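Local coordinates for Pbp related beta-lactamase (Pyrococcus abyssi, PDB 2QMI), which is an octameric penicillin-binding-protein homologue, probably a serine peptidase of a self-compartmentalizing family built on the beta-lactamase fold, at residues S23-A35 and V241-E253. Numbering follows the deposited sequence.
Sequences SISIIKDGDVVYA and VLDLAKYLKMYIE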
loop_
_atom_site.group_PDB
_atom_site.type_symbol
_atom_site.label_atom_id
_atom_site.label_comp_id
_atom_site.label_asym_id
_atom_site.label_seq_id
_atom_site.Cartn_x
_atom_site.Cartn_y
_atom_site.Cartn_z
ATOM N N SER A 23 -42.073 -0.966 5.059
ATOM C CA SER A 23 -43.526 -0.884 4.953
ATOM C C SER A 23 -44.143 -1.669 6.096
ATOM O O SER A 23 -43.586 -2.675 6.532
ATOM C CB SER A 23 -44.012 -1.452 3.618
ATOM O OG SER A 23 -43.818 -0.518 2.574
ATOM N N ILE A 24 -45.291 -1.211 6.581
ATOM C CA ILE A 24 -45.974 -1.892 7.677
ATOM C C ILE A 24 -47.489 -1.698 7.628
ATOM O O ILE A 24 -47.982 -0.620 7.284
ATOM C CB ILE A 24 -45.450 -1.392 9.054
ATOM C CG1 ILE A 24 -46.156 -2.130 10.199
ATOM C CG2 ILE A 24 -45.668 0.107 9.173
ATOM C CD1 ILE A 24 -45.652 -1.756 11.593
ATOM N N SER A 25 -48.227 -2.753 7.950
ATOM C CA SER A 25 -49.683 -2.668 7.989
ATOM C C SER A 25 -50.127 -3.282 9.312
ATOM O O SER A 25 -49.500 -4.224 9.805
ATOM C CB SER A 25 -50.313 -3.404 6.800
ATOM O OG SER A 25 -49.991 -4.779 6.809
ATOM N N ILE A 26 -51.178 -2.725 9.909
ATOM C CA ILE A 26 -51.678 -3.232 11.189
ATOM C C ILE A 26 -53.145 -3.620 11.112
ATOM O O ILE A 26 -53.966 -2.876 10.572
ATOM C CB ILE A 26 -51.537 -2.189 12.317
ATOM C CG1 ILE A 26 -50.101 -1.676 12.390
ATOM C CG2 ILE A 26 -51.904 -2.823 13.656
ATOM C CD1 ILE A 26 -49.883 -0.689 13.521
ATOM N N ILE A 27 -53.464 -4.784 11.670
ATOM C CA ILE A 27 -54.828 -5.297 11.681
ATOM C C ILE A 27 -55.406 -5.328 13.091
ATOM O O ILE A 27 -54.843 -5.964 13.990
ATOM C CB ILE A 27 -54.907 -6.744 11.158
ATOM C CG1 ILE A 27 -54.102 -6.897 9.871
ATOM C CG2 ILE A 27 -56.360 -7.122 10.918
ATOM C CD1 ILE A 27 -54.051 -8.315 9.382
ATOM N N LYS A 28 -56.535 -4.646 13.266
ATOM C CA LYS A 28 -57.251 -4.595 14.536
ATOM C C LYS A 28 -58.549 -5.329 14.216
ATOM O O LYS A 28 -59.423 -4.787 13.529
ATOM C CB LYS A 28 -57.563 -3.154 14.923
ATOM C CG LYS A 28 -58.188 -2.974 16.303
ATOM C CD LYS A 28 -57.125 -2.763 17.364
ATOM C CE LYS A 28 -57.732 -2.273 18.673
ATOM N NZ LYS A 28 -58.746 -3.223 19.229
ATOM N N ASP A 29 -58.651 -6.563 14.713
ATOM C CA ASP A 29 -59.786 -7.450 14.474
ATOM C C ASP A 29 -60.064 -7.699 12.983
ATOM O O ASP A 29 -59.371 -8.521 12.349
ATOM C CB ASP A 29 -61.065 -6.986 15.224
ATOM C CG ASP A 29 -61.454 -5.545 14.942
ATOM O OD1 ASP A 29 -61.826 -5.232 13.791
ATOM O OD2 ASP A 29 -61.400 -4.720 15.884
ATOM N N GLY A 30 -61.041 -7.005 12.405
ATOM C CA GLY A 30 -61.348 -7.244 11.003
ATOM C C GLY A 30 -61.050 -6.115 10.033
ATOM O O GLY A 30 -61.665 -6.026 8.964
ATOM N N ASP A 31 -60.100 -5.257 10.378
ATOM C CA ASP A 31 -59.784 -4.140 9.503
ATOM C C ASP A 31 -58.325 -3.707 9.604
ATOM O O ASP A 31 -57.691 -3.837 10.651
ATOM C CB ASP A 31 -60.679 -2.942 9.861
ATOM C CG ASP A 31 -62.094 -3.361 10.266
ATOM O OD1 ASP A 31 -62.846 -3.875 9.401
ATOM O OD2 ASP A 31 -62.453 -3.180 11.457
ATOM N N VAL A 32 -57.798 -3.201 8.498
ATOM C CA VAL A 32 -56.441 -2.679 8.462
ATOM C C VAL A 32 -56.677 -1.277 9.019
ATOM O O VAL A 32 -57.383 -0.478 8.395
ATOM C CB VAL A 32 -55.925 -2.585 6.997
ATOM C CG1 VAL A 32 -54.591 -1.858 6.949
ATOM C CG2 VAL A 32 -55.797 -3.988 6.402
ATOM N N VAL A 33 -56.125 -0.981 10.193
ATOM C CA VAL A 33 -56.333 0.328 10.816
ATOM C C VAL A 33 -55.144 1.274 10.681
ATOM O O VAL A 33 -55.209 2.427 11.119
ATOM C CB VAL A 33 -56.654 0.185 12.334
ATOM C CG1 VAL A 33 -57.804 -0.805 12.537
ATOM C CG2 VAL A 33 -55.424 -0.263 13.094
ATOM N N TYR A 34 -54.062 0.789 10.078
ATOM C CA TYR A 34 -52.856 1.590 9.917
ATOM C C TYR A 34 -51.911 0.935 8.918
ATOM O O TYR A 34 -51.529 -0.222 9.077
ATOM C CB TYR A 34 -52.147 1.733 11.263
ATOM C CG TYR A 34 -50.834 2.477 11.193
ATOM C CD1 TYR A 34 -50.799 3.860 10.986
ATOM C CD2 TYR A 34 -49.623 1.801 11.331
ATOM C CE1 TYR A 34 -49.585 4.550 10.921
ATOM C CE2 TYR A 34 -48.406 2.482 11.266
ATOM C CZ TYR A 34 -48.395 3.855 11.063
ATOM O OH TYR A 34 -47.189 4.527 11.022
ATOM N N ALA A 35 -51.549 1.685 7.886
ATOM C CA ALA A 35 -50.647 1.203 6.852
ATOM C C ALA A 35 -49.775 2.377 6.458
ATOM O O ALA A 35 -50.273 3.482 6.229
ATOM C CB ALA A 35 -51.437 0.696 5.646
ATOM N N VAL A 241 -47.376 -5.295 2.092
ATOM C CA VAL A 241 -47.947 -5.443 3.432
ATOM C C VAL A 241 -49.474 -5.409 3.410
ATOM O O VAL A 241 -50.119 -5.958 4.297
ATOM C CB VAL A 241 -47.429 -4.360 4.426
ATOM C CG1 VAL A 241 -45.912 -4.432 4.532
ATOM C CG2 VAL A 241 -47.871 -2.983 3.985
ATOM N N LEU A 242 -50.051 -4.763 2.404
ATOM C CA LEU A 242 -51.504 -4.710 2.295
ATOM C C LEU A 242 -52.046 -6.091 1.932
ATOM O O LEU A 242 -53.057 -6.527 2.479
ATOM C CB LEU A 242 -51.936 -3.687 1.243
ATOM C CG LEU A 242 -51.933 -2.236 1.714
ATOM C CD1 LEU A 242 -52.373 -1.334 0.586
ATOM C CD2 LEU A 242 -52.864 -2.088 2.906
ATOM N N ASP A 243 -51.364 -6.776 1.016
ATOM C CA ASP A 243 -51.775 -8.109 0.596
ATOM C C ASP A 243 -51.602 -9.090 1.755
ATOM O O ASP A 243 -52.460 -9.943 1.987
ATOM C CB ASP A 243 -50.950 -8.566 -0.621
ATOM C CG ASP A 243 -51.604 -8.193 -1.951
ATOM O OD1 ASP A 243 -52.280 -7.144 -2.015
ATOM O OD2 ASP A 243 -51.431 -8.942 -2.939
ATOM N N LEU A 244 -50.497 -8.965 2.485
ATOM C CA LEU A 244 -50.249 -9.850 3.621
ATOM C C LEU A 244 -51.260 -9.588 4.734
ATOM O O LEU A 244 -51.499 -10.453 5.581
ATOM C CB LEU A 244 -48.824 -9.664 4.143
ATOM C CG LEU A 244 -47.739 -10.050 3.135
ATOM C CD1 LEU A 244 -46.354 -9.713 3.698
ATOM C CD2 LEU A 244 -47.855 -11.537 2.806
ATOM N N ALA A 245 -51.846 -8.392 4.742
ATOM C CA ALA A 245 -52.861 -8.063 5.751
ATOM C C ALA A 245 -54.097 -8.920 5.461
ATOM O O ALA A 245 -54.670 -9.524 6.361
ATOM C CB ALA A 245 -53.219 -6.584 5.691
ATOM N N LYS A 246 -54.491 -8.971 4.190
ATOM C CA LYS A 246 -55.634 -9.773 3.772
ATOM C C LYS A 246 -55.344 -11.219 4.140
ATOM O O LYS A 246 -56.233 -11.960 4.550
ATOM C CB LYS A 246 -55.832 -9.677 2.258
ATOM C CG LYS A 246 -56.202 -8.298 1.750
ATOM C CD LYS A 246 -56.224 -8.272 0.235
ATOM C CE LYS A 246 -56.628 -6.908 -0.278
ATOM N NZ LYS A 246 -56.521 -6.840 -1.757
ATOM N N TYR A 247 -54.081 -11.604 3.977
ATOM C CA TYR A 247 -53.619 -12.953 4.274
ATOM C C TYR A 247 -53.720 -13.246 5.768
ATOM O O TYR A 247 -54.181 -14.319 6.171
ATOM C CB TYR A 247 -52.173 -13.118 3.797
ATOM C CG TYR A 247 -51.593 -14.495 4.012
ATOM C CD1 TYR A 247 -52.181 -15.622 3.434
ATOM C CD2 TYR A 247 -50.443 -14.674 4.784
ATOM C CE1 TYR A 247 -51.638 -16.891 3.619
ATOM C CE2 TYR A 247 -49.893 -15.936 4.975
ATOM C CZ TYR A 247 -50.496 -17.041 4.391
ATOM O OH TYR A 247 -49.957 -18.288 4.586
ATOM N N LEU A 248 -53.279 -12.295 6.585
ATOM C CA LEU A 248 -53.339 -12.450 8.036
ATOM C C LEU A 248 -54.797 -12.511 8.488
ATOM O O LEU A 248 -55.147 -13.287 9.372
ATOM C CB LEU A 248 -52.619 -11.282 8.717
ATOM C CG LEU A 248 -51.091 -11.428 8.769
ATOM C CD1 LEU A 248 -50.415 -10.101 9.093
ATOM C CD2 LEU A 248 -50.748 -12.479 9.805
ATOM N N LYS A 249 -55.639 -11.697 7.854
ATOM C CA LYS A 249 -57.070 -11.627 8.165
ATOM C C LYS A 249 -57.704 -13.023 8.188
ATOM O O LYS A 249 -58.508 -13.345 9.062
ATOM C CB LYS A 249 -57.768 -10.736 7.126
ATOM C CG LYS A 249 -59.263 -10.520 7.323
ATOM C CD LYS A 249 -59.810 -9.540 6.264
ATOM C CE LYS A 249 -61.317 -9.279 6.429
ATOM N NZ LYS A 249 -61.672 -8.772 7.805
ATOM N N MET A 250 -57.315 -13.855 7.232
ATOM C CA MET A 250 -57.844 -15.207 7.142
ATOM C C MET A 250 -57.561 -16.007 8.415
ATOM O O MET A 250 -58.471 -16.618 8.985
ATOM C CB MET A 250 -57.239 -15.938 5.941
ATOM C CG MET A 250 -57.892 -17.277 5.676
ATOM S SD MET A 250 -56.774 -18.467 4.931
ATOM C CE MET A 250 -55.834 -18.952 6.380
ATOM N N TYR A 251 -56.306 -16.014 8.856
ATOM C CA TYR A 251 -55.941 -16.757 10.058
ATOM C C TYR A 251 -56.647 -16.198 11.291
ATOM O O TYR A 251 -57.240 -16.943 12.071
ATOM C CB TYR A 251 -54.418 -16.724 10.267
ATOM C CG TYR A 251 -53.621 -17.480 9.215
ATOM C CD1 TYR A 251 -53.568 -18.873 9.214
ATOM C CD2 TYR A 251 -52.929 -16.795 8.217
ATOM C CE1 TYR A 251 -52.842 -19.570 8.241
ATOM C CE2 TYR A 251 -52.202 -17.480 7.238
ATOM C CZ TYR A 251 -52.164 -18.863 7.254
ATOM O OH TYR A 251 -51.482 -19.531 6.261
ATOM N N ILE A 252 -56.594 -14.885 11.462
ATOM C CA ILE A 252 -57.224 -14.251 12.618
ATOM C C ILE A 252 -58.706 -14.609 12.757
ATOM O O ILE A 252 -59.125 -15.178 13.771
ATOM C CB ILE A 252 -57.099 -12.709 12.545
ATOM C CG1 ILE A 252 -55.633 -12.297 12.653
ATOM C CG2 ILE A 252 -57.928 -12.057 13.659
ATOM C CD1 ILE A 252 -55.384 -10.854 12.253
ATOM N N GLU A 253 -59.491 -14.270 11.738
ATOM C CA GLU A 253 -60.928 -14.525 11.741
ATOM C C GLU A 253 -61.237 -15.989 11.458
ATOM O O GLU A 253 -62.395 -16.367 11.254
ATOM C CB GLU A 253 -61.608 -13.642 10.695
ATOM C CG GLU A 253 -61.186 -12.179 10.771
ATOM C CD GLU A 253 -61.862 -11.318 9.717
ATOM O OE1 GLU A 253 -61.875 -11.720 8.529
ATOM O OE2 GLU A 253 -62.380 -10.235 10.073
#
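Ile27 drives its CD1 into the side of helix 241-252, landing 3.4 Å from Leu248 CB, tighter than usual for two carbons, and 3.3 Å from Ala245 O. Its CG1 branch turns away from the carbonyl carbon (chi1 -46°) and carries CD1 there, while CG2 and CD1 both meet Ile252 CD1. Beside it, Val32 CG2 packs on Ala245 CB at 3.7 Å, bringing the second strand of the hairpin onto the helix.

At the Val241 end of the contact, Ser25 OG donates to Val241 O at 2.8 Å, from 57° above the carbonyl plane. That carbonyl also accepts a weak bond from Ala245 N. Val241 CG1 meanwhile lies 3.5 Å from Ser23 O. At the far end, the turn from Lys28 to Asp31 is type II', and Lys249 NZ reaches Gly30 O at 3.0 Å, again from above the plane. A salt bridge between Lys249 NZ and Glu253 OE2 (2.8 Å) steadies the ammonium.

Hairpin 21-28/31-38 forms one border of the antiparallel sheet of the beta-lactamase fold, and the helix lies on that sheet, its axis 27° from strand 23-28 and running in nearly the same direction. Farther over the same sheet, Leu248 and Ile252 touch Tyr315 of strand 310-316, and Val241 rests on Leu326 of strand 321-327.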